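Local coordinates for extracellular solute-binding protein, family 3 (Methylophaga aminisulfidivorans MP, PDB 5SV6) that has no established function but adopts a periplasmic binding protein-like architecture and is probably linked to the methanol dehydrogenase system, at residues Ser59-Gln63 / Glu83-Ser87; Arg116-Ser120 / Ser254-Ser259; Pro197-Val201 / Glu218-Val223. One frame throughout, in Å; residues are numbered along the deposited sequence.

Interaction 1 of 3, residues Ser59-Gln63 / Glu83-Ser87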
loop_
_atom_site.group_PDB
_atom_site.type_symbol
_atom_site.label_atom_id
_atom_site.label_comp_id
_atom_site.label_asym_id
_atom_site.label_seq_id
_atom_site.Cartn_x
_atom_site.Cartn_y
_atom_site.Cartn_z
ATOM N N SER A 59 -4.094 6.462 -6.622
ATOM C CA SER A 59 -4.359 6.871 -7.993
ATOM C C SER A 59 -5.852 6.953 -8.280
ATOM O O SER A 59 -6.620 6.143 -7.784
ATOM C CB SER A 59 -3.735 5.848 -8.964
ATOM O OG SER A 59 -4.050 6.150 -10.319
ATOM N N ASN A 60 -6.256 7.936 -9.081
ATOM C CA ASN A 60 -7.560 7.876 -9.750
ATOM C C ASN A 60 -7.528 8.613 -11.096
ATOM O O ASN A 60 -6.567 9.322 -11.391
ATOM C CB ASN A 60 -8.726 8.333 -8.833
ATOM C CG ASN A 60 -8.757 9.852 -8.576
ATOM O OD1 ASN A 60 -8.068 10.633 -9.227
ATOM N ND2 ASN A 60 -9.575 10.263 -7.601
ATOM N N LYS A 61 -8.579 8.467 -11.897
ATOM C CA LYS A 61 -8.592 9.076 -13.223
ATOM C C LYS A 61 -8.466 10.602 -13.147
ATOM O O LYS A 61 -8.010 11.238 -14.099
ATOM C CB LYS A 61 -9.829 8.656 -14.027
ATOM C CG LYS A 61 -9.731 8.997 -15.520
ATOM C CD LYS A 61 -10.727 8.210 -16.346
ATOM C CE LYS A 61 -10.596 8.535 -17.829
ATOM N NZ LYS A 61 -11.344 7.555 -18.662
ATOM N N GLN A 62 -8.835 11.182 -12.005
ATOM C CA GLN A 62 -8.712 12.635 -11.822
ATOM C C GLN A 62 -7.317 13.065 -11.375
ATOM O O GLN A 62 -7.068 14.249 -11.119
ATOM C CB GLN A 62 -9.783 13.158 -10.863
ATOM C CG GLN A 62 -11.181 13.127 -11.452
ATOM C CD GLN A 62 -11.717 11.719 -11.607
ATOM O OE1 GLN A 62 -11.779 10.948 -10.641
ATOM N NE2 GLN A 62 -12.090 11.363 -12.827
ATOM N N GLN A 63 -6.410 12.093 -11.293
ATOM C CA GLN A 63 -5.005 12.335 -10.964
ATOM C C GLN A 63 -4.830 12.902 -9.562
ATOM O O GLN A 63 -3.898 13.661 -9.296
ATOM C CB GLN A 63 -4.335 13.219 -12.025
ATOM C CG GLN A 63 -4.424 12.630 -13.436
ATOM C CD GLN A 63 -3.702 13.473 -14.485
ATOM O OE1 GLN A 63 -2.738 14.186 -14.185
ATOM N NE2 GLN A 63 -4.175 13.392 -15.721
ATOM N N GLU A 83 1.818 10.432 -20.129
ATOM C CA GLU A 83 0.617 9.839 -20.690
ATOM C C GLU A 83 0.159 8.713 -19.760
ATOM O O GLU A 83 0.832 7.689 -19.641
ATOM C CB GLU A 83 0.918 9.280 -22.092
ATOM C CG GLU A 83 -0.224 8.520 -22.742
ATOM C CD GLU A 83 0.137 7.974 -24.119
ATOM O OE1 GLU A 83 1.111 8.467 -24.733
ATOM O OE2 GLU A 83 -0.548 7.037 -24.583
ATOM N N PHE A 84 -0.978 8.894 -19.104
ATOM C CA PHE A 84 -1.550 7.812 -18.318
ATOM C C PHE A 84 -2.301 6.817 -19.182
ATOM O O PHE A 84 -3.014 7.200 -20.105
ATOM C CB PHE A 84 -2.513 8.354 -17.273
ATOM C CG PHE A 84 -1.844 9.001 -16.108
ATOM C CD1 PHE A 84 -1.158 8.236 -15.171
ATOM C CD2 PHE A 84 -1.928 10.368 -15.920
ATOM C CE1 PHE A 84 -0.554 8.832 -14.091
ATOM C CE2 PHE A 84 -1.333 10.968 -14.829
ATOM C CZ PHE A 84 -0.632 10.197 -13.916
ATOM N N VAL A 85 -2.145 5.538 -18.860
ATOM C CA VAL A 85 -2.957 4.489 -19.447
ATOM C C VAL A 85 -3.770 3.909 -18.312
ATOM O O VAL A 85 -3.229 3.261 -17.421
ATOM C CB VAL A 85 -2.091 3.390 -20.088
ATOM C CG1 VAL A 85 -2.946 2.218 -20.524
ATOM C CG2 VAL A 85 -1.305 3.957 -21.256
ATOM N N TRP A 86 -5.070 4.173 -18.335
ATOM C CA TRP A 86 -5.941 3.878 -17.200
ATOM C C TRP A 86 -6.498 2.470 -17.248
ATOM O O TRP A 86 -6.904 1.989 -18.309
ATOM C CB TRP A 86 -7.089 4.910 -17.118
ATOM C CG TRP A 86 -6.601 6.332 -16.997
ATOM C CD1 TRP A 86 -6.574 7.286 -17.979
ATOM C CD2 TRP A 86 -6.064 6.953 -15.821
ATOM N NE1 TRP A 86 -6.053 8.461 -17.484
ATOM C CE2 TRP A 86 -5.732 8.281 -16.162
ATOM C CE3 TRP A 86 -5.833 6.512 -14.513
ATOM C CZ2 TRP A 86 -5.172 9.171 -15.243
ATOM C CZ3 TRP A 86 -5.278 7.391 -13.602
ATOM C CH2 TRP A 86 -4.952 8.711 -13.969
ATOM N N SER A 87 -6.501 1.810 -16.093
ATOM C CA SER A 87 -7.115 0.503 -15.941
ATOM C C SER A 87 -8.336 0.591 -15.041
ATOM O O SER A 87 -8.345 1.330 -14.054
ATOM C CB SER A 87 -6.125 -0.504 -15.355
ATOM O OG SER A 87 -6.810 -1.654 -14.872
#
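The indole of Trp86 lies flat beneath Lys61, whose CA stands 3.7 Å from the centroid of the Trp86 six-membered ring and only 12° off its normal, a CH-pi contact made by the backbone carbon. Lys61 is the second residue of a type I beta turn running from Asn60 to Gln63, and this turn packs on strand 82-87 in the first lobe of the periplasmic binding protein-like fold. Trp86 CH2 also meets the carbonyl oxygen Asn60 O at 3.1 Å. That oxygen already accepts the turn-closing bond from Gln63 N at 2.8 Å, so the indole packs against the groups that hold the turn together. Ser59 OG comes up in the ring plane, at the edge near CZ3.

Gln63 reaches the strand through its extended side chain: CG passes the Trp86 edge, and the amide carbon CD stops 3.5 Å from Phe84 CE2, the amide tilted 58° from the phenyl ring. With its CG anti to the carbonyl carbon (chi1 -58°), the Trp86 ring is set between Lys61 CA on one face and Phe84 CB on the other.

Outside this shell, strand 82-87 pairs in parallel with strand 47-52, whose Ala51 is touched by Ser59, Phe84 and Trp86. Asn68 of helix 66-77 and the carbonyl of Ala52 hydrogen-bond to Ser59 OG, while Glu64 OE1 accepts from Asn60 ND2. Of the Lys61 side chain, CG rests 4.1 Å from Trp86 CE2.

Interaction 2 of 3, residues Arg116-Ser120 / Ser254-Ser259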
loop_
_atom_site.group_PDB
_atom_site.type_symbol
_atom_site.label_atom_id
_atom_site.label_comp_id
_atom_site.label_asym_id
_atom_site.label_seq_id
_atom_site.Cartn_x
_atom_site.Cartn_y
_atom_site.Cartn_z
ATOM N N ARG A 116 8.696 -10.411 -11.474
ATOM C CA ARG A 116 7.975 -10.341 -12.734
ATOM C C ARG A 116 8.487 -9.249 -13.664
ATOM O O ARG A 116 8.151 -9.226 -14.850
ATOM C CB ARG A 116 6.487 -10.118 -12.466
ATOM C CG ARG A 116 5.824 -11.256 -11.666
ATOM C CD ARG A 116 4.416 -10.872 -11.215
ATOM N NE ARG A 116 4.419 -9.639 -10.433
ATOM C CZ ARG A 116 3.340 -8.903 -10.188
ATOM N NH1 ARG A 116 2.166 -9.272 -10.670
ATOM N NH2 ARG A 116 3.437 -7.793 -9.473
ATOM N N VAL A 117 9.285 -8.343 -13.113
ATOM C CA VAL A 117 9.618 -7.092 -13.786
ATOM C C VAL A 117 11.030 -6.673 -13.417
ATOM O O VAL A 117 11.658 -7.295 -12.557
ATOM C CB VAL A 117 8.634 -5.970 -13.350
ATOM C CG1 VAL A 117 7.239 -6.212 -13.912
ATOM C CG2 VAL A 117 8.579 -5.861 -11.826
ATOM N N ALA A 118 11.552 -5.636 -14.071
ATOM C CA ALA A 118 12.744 -4.978 -13.541
ATOM C C ALA A 118 12.295 -3.866 -12.594
ATOM O O ALA A 118 11.312 -3.166 -12.872
ATOM C CB ALA A 118 13.617 -4.417 -14.672
ATOM N N THR A 119 12.996 -3.703 -11.476
ATOM C CA THR A 119 12.611 -2.693 -10.499
ATOM C C THR A 119 13.719 -1.653 -10.332
ATOM O O THR A 119 14.905 -1.974 -10.365
ATOM C CB THR A 119 12.264 -3.299 -9.119
ATOM O OG1 THR A 119 13.277 -4.238 -8.747
ATOM C CG2 THR A 119 10.919 -4.011 -9.163
ATOM N N SER A 120 13.310 -0.410 -10.144
ATOM C CA SER A 120 14.242 0.688 -9.975
ATOM C C SER A 120 14.894 0.589 -8.602
ATOM O O SER A 120 14.478 -0.225 -7.762
ATOM C CB SER A 120 13.472 2.007 -10.053
ATOM O OG SER A 120 12.696 2.182 -8.876
ATOM N N SER A 254 9.534 0.334 -5.417
ATOM C CA SER A 254 10.250 0.731 -6.633
ATOM C C SER A 254 9.309 0.984 -7.801
ATOM O O SER A 254 8.171 0.520 -7.804
ATOM C CB SER A 254 11.220 -0.372 -7.062
ATOM O OG SER A 254 12.210 -0.631 -6.083
ATOM N N ILE A 255 9.798 1.713 -8.799
ATOM C CA ILE A 255 9.132 1.794 -10.102
ATOM C C ILE A 255 9.370 0.470 -10.815
ATOM O O ILE A 255 10.446 -0.104 -10.666
ATOM C CB ILE A 255 9.765 2.906 -10.975
ATOM C CG1 ILE A 255 9.755 4.262 -10.259
ATOM C CG2 ILE A 255 9.079 2.992 -12.322
ATOM C CD1 ILE A 255 8.383 4.804 -9.963
ATOM N N ALA A 256 8.398 -0.009 -11.596
ATOM C CA ALA A 256 8.590 -1.233 -12.376
ATOM C C ALA A 256 8.480 -0.964 -13.867
ATOM O O ALA A 256 7.626 -0.183 -14.306
ATOM C CB ALA A 256 7.573 -2.301 -11.970
ATOM N N VAL A 257 9.349 -1.611 -14.643
ATOM C CA VAL A 257 9.216 -1.650 -16.100
ATOM C C VAL A 257 9.391 -3.110 -16.526
ATOM O O VAL A 257 9.805 -3.934 -15.718
ATOM C CB VAL A 257 10.292 -0.779 -16.796
ATOM C CG1 VAL A 257 10.276 0.643 -16.243
ATOM C CG2 VAL A 257 11.677 -1.386 -16.611
ATOM N N ARG A 258 9.082 -3.441 -17.780
ATOM C CA ARG A 258 9.364 -4.796 -18.275
ATOM C C ARG A 258 10.851 -5.130 -18.138
ATOM O O ARG A 258 11.695 -4.247 -18.236
ATOM C CB ARG A 258 8.932 -4.952 -19.732
ATOM C CG ARG A 258 7.413 -4.895 -19.944
ATOM C CD ARG A 258 7.108 -4.944 -21.431
ATOM N NE ARG A 258 7.560 -3.727 -22.101
ATOM C CZ ARG A 258 6.862 -2.598 -22.123
ATOM N NH1 ARG A 258 5.692 -2.537 -21.507
ATOM N NH2 ARG A 258 7.337 -1.530 -22.748
ATOM N N SER A 259 11.166 -6.403 -17.913
ATOM C CA SER A 259 12.545 -6.818 -17.627
ATOM C C SER A 259 13.543 -6.457 -18.735
ATOM O O SER A 259 14.724 -6.215 -18.474
ATOM C CB SER A 259 12.592 -8.323 -17.346
ATOM O OG SER A 259 13.928 -8.781 -17.307
HETATM O O HOH W 1 9.113 -8.241 -17.259
#
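Ser120 and Ile255 are joined by two bonds, of which one uses a side chain. Ser120 N donates to Ile255 O at 2.9 Å, in the carbonyl plane, whereas Ile255 N donates a hydrogen bond to Ser120 OG, also at 2.9 Å. The hydroxyl gets there because OG sits between the backbone N and the carbonyl carbon (chi1 72°), and it takes the place that a backbone carbonyl would fill in a regular antiparallel pair. Ser120 O is instead turned to Ser254 OG, which donates to it at 2.9 Å from 38° above the carbonyl plane; Lys112 NZ is a further partner of this oxygen.

The contact lies at the first-lobe end of the antiparallel strands 118-133 and 247-257; in type II periplasmic binding proteins, strands of this kind probably pass between the lobes. Ala118 and Val257 form a hydrogen-bonded pair: Ala118 N reaches Val257 O at 2.9 Å and Val257 N returns to Ala118 O at 3.1 Å. Ala118 O also receives the CA-H of Ala256, as Ile255 O receives that of Thr119. Thr119 OG1 is held by Gly113 N.

On the sheet face of Ala256, its CB meets Val117 CG2 at 3.7 Å. Arg258 leaves its backbone on the side away from 116-120, and its NH2 forms salt bridges with Asp105 and Asp261. Beyond the Ala118-Val257 pair, one water accepts from Ser259 N and donates to Arg116 O, at 2.8 Å in each case.

Interaction 3 of 3, residues Pro197-Val201 / Glu218-Val223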
loop_
_atom_site.group_PDB
_atom_site.type_symbol
_atom_site.label_atom_id
_atom_site.label_comp_id
_atom_site.label_asym_id
_atom_site.label_seq_id
_atom_site.Cartn_x
_atom_site.Cartn_y
_atom_site.Cartn_z
ATOM N N PRO A 197 -9.177 1.283 1.331
ATOM C CA PRO A 197 -8.603 1.269 2.685
ATOM C C PRO A 197 -9.203 2.306 3.643
ATOM O O PRO A 197 -9.105 2.139 4.867
ATOM C CB PRO A 197 -7.120 1.568 2.436
ATOM C CG PRO A 197 -7.094 2.278 1.116
ATOM C CD PRO A 197 -8.170 1.624 0.310
ATOM N N ASP A 198 -9.794 3.373 3.105
ATOM C CA ASP A 198 -10.471 4.361 3.943
ATOM C C ASP A 198 -11.623 3.743 4.754
ATOM O O ASP A 198 -11.946 4.200 5.846
ATOM C CB ASP A 198 -10.991 5.510 3.087
ATOM C CG ASP A 198 -11.979 5.050 2.043
ATOM O OD1 ASP A 198 -11.599 4.218 1.193
ATOM O OD2 ASP A 198 -13.140 5.514 2.079
ATOM N N LEU A 199 -12.245 2.705 4.206
ATOM C CA LEU A 199 -13.238 1.928 4.941
ATOM C C LEU A 199 -12.635 1.301 6.205
ATOM O O LEU A 199 -13.232 1.329 7.288
ATOM C CB LEU A 199 -13.791 0.820 4.034
ATOM C CG LEU A 199 -14.665 -0.225 4.733
ATOM C CD1 LEU A 199 -15.942 0.416 5.276
ATOM C CD2 LEU A 199 -14.974 -1.406 3.812
ATOM N N LEU A 200 -11.449 0.718 6.070
ATOM C CA LEU A 200 -10.817 0.061 7.212
ATOM C C LEU A 200 -10.457 1.063 8.314
ATOM O O LEU A 200 -10.653 0.786 9.493
ATOM C CB LEU A 200 -9.589 -0.755 6.782
ATOM C CG LEU A 200 -9.879 -1.869 5.765
ATOM C CD1 LEU A 200 -8.625 -2.660 5.424
ATOM C CD2 LEU A 200 -10.923 -2.802 6.312
ATOM N N VAL A 201 -9.950 2.232 7.936
ATOM C CA VAL A 201 -9.679 3.266 8.934
ATOM C C VAL A 201 -10.978 3.707 9.616
ATOM O O VAL A 201 -11.035 3.884 10.840
ATOM C CB VAL A 201 -8.919 4.462 8.329
ATOM C CG1 VAL A 201 -8.757 5.574 9.370
ATOM C CG2 VAL A 201 -7.549 4.000 7.822
ATOM N N GLU A 218 -1.358 3.294 2.304
ATOM C CA GLU A 218 -2.792 3.186 1.999
ATOM C C GLU A 218 -3.661 3.913 3.012
ATOM O O GLU A 218 -4.765 4.348 2.693
ATOM C CB GLU A 218 -3.222 1.722 2.039
ATOM C CG GLU A 218 -3.438 1.107 0.719
ATOM C CD GLU A 218 -3.417 -0.401 0.785
ATOM O OE1 GLU A 218 -3.922 -0.977 1.784
ATOM O OE2 GLU A 218 -2.872 -1.003 -0.158
ATOM N N ALA A 219 -3.185 3.986 4.252
ATOM C CA ALA A 219 -4.012 4.469 5.347
ATOM C C ALA A 219 -3.719 5.909 5.735
ATOM O O ALA A 219 -4.576 6.571 6.306
ATOM C CB ALA A 219 -3.867 3.569 6.565
ATOM N N ALA A 220 -2.518 6.380 5.406
ATOM C CA ALA A 220 -1.958 7.595 6.013
ATOM C C ALA A 220 -2.834 8.842 5.949
ATOM O O ALA A 220 -3.029 9.504 6.965
ATOM C CB ALA A 220 -0.561 7.892 5.451
ATOM N N ARG A 221 -3.362 9.163 4.770
ATOM C CA ARG A 221 -4.155 10.377 4.643
ATOM C C ARG A 221 -5.443 10.290 5.462
ATOM O O ARG A 221 -5.911 11.296 6.007
ATOM C CB ARG A 221 -4.448 10.716 3.170
ATOM C CG ARG A 221 -5.422 9.792 2.448
ATOM C CD ARG A 221 -6.020 10.512 1.232
ATOM N NE ARG A 221 -4.993 10.939 0.279
ATOM C CZ ARG A 221 -5.228 11.723 -0.771
ATOM N NH1 ARG A 221 -6.449 12.190 -0.991
ATOM N NH2 ARG A 221 -4.242 12.047 -1.599
ATOM N N TYR A 222 -5.988 9.079 5.581
ATOM C CA TYR A 222 -7.249 8.867 6.286
ATOM C C TYR A 222 -7.074 8.868 7.802
ATOM O O TYR A 222 -7.984 9.247 8.547
ATOM C CB TYR A 222 -7.925 7.580 5.799
ATOM C CG TYR A 222 -8.005 7.522 4.285
ATOM C CD1 TYR A 222 -8.883 8.340 3.589
ATOM C CD2 TYR A 222 -7.182 6.669 3.555
ATOM C CE1 TYR A 222 -8.948 8.313 2.189
ATOM C CE2 TYR A 222 -7.245 6.624 2.149
ATOM C CZ TYR A 222 -8.138 7.455 1.483
ATOM O OH TYR A 222 -8.220 7.438 0.109
ATOM N N VAL A 223 -5.904 8.453 8.259
ATOM C CA VAL A 223 -5.560 8.586 9.671
ATOM C C VAL A 223 -5.439 10.073 10.039
ATOM O O VAL A 223 -5.947 10.512 11.067
ATOM C CB VAL A 223 -4.257 7.843 10.026
ATOM C CG1 VAL A 223 -3.865 8.145 11.470
ATOM C CG2 VAL A 223 -4.420 6.335 9.824
#
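The ring of Tyr222 has Asp198 CB over the centre of one face, 3.5 Å from the ring centroid and 11° off the normal, a CH-pi contact. Arg221 CG of its own helix covers the opposite face, and Glu218 O lies at the edge in the ring plane. This is helix-helix packing in the second lobe of the periplasmic binding protein-like fold: helix 197-206 meets helix 216-224, the two flanking strand 211-215 in sequence, and the axes of segments 197-201 and 218-223 approach to 8.8 Å and cross at -52°.

Tyr222 CG is anti to the carbonyl carbon (chi1 -50°), which lays the ring back along its helix toward Glu218, between Asp198 and the Arg221 chain. With an alanine in place of Tyr222, a gap would probably open between Asp198 CB and Arg221 CG, and the aliphatic part of Arg221 would lose the flat surface it rests on.

The ring of Pro197 crosses the Glu218 side chain at about a right angle, and its CG comes to 3.5 Å from Glu218 O. The carboxylate of Glu218 turns to Tyr58, while Arg221 pairs with Glu286, and both Arg221 and Tyr222 touch Met56; these ties join helix 216-224 to parts of the chain well away in sequence. One turn further along, Val201 forms the apolar end of the contact, backed by Leu230 of strand 230-234. Its CG1 approaches the carbonyl Tyr222 O, and its other branch, CG2, packs 3.9 Å from Ala219 CB.

Overall arrangement
Interactions 1 and 2 both reach the large mixed sheet, at strand 82-87 and at the antiparallel strands 118-133 and 247-257, with centres 19 Å apart. Interaction 3 joins two helices of the other lobe, its centre about 20 Å from that of interaction 1 and 27 Å from that of interaction 2, which lies on the opposite side of the chain's centre. None of the three touches another. Along the chain, interaction 1 is complete before interaction 2 begins, and both helices of interaction 3 fall between the two strands of interaction 2. This order is consistent with the two-lobed fold of solute-binding proteins, in which the chain passes to the second lobe and back.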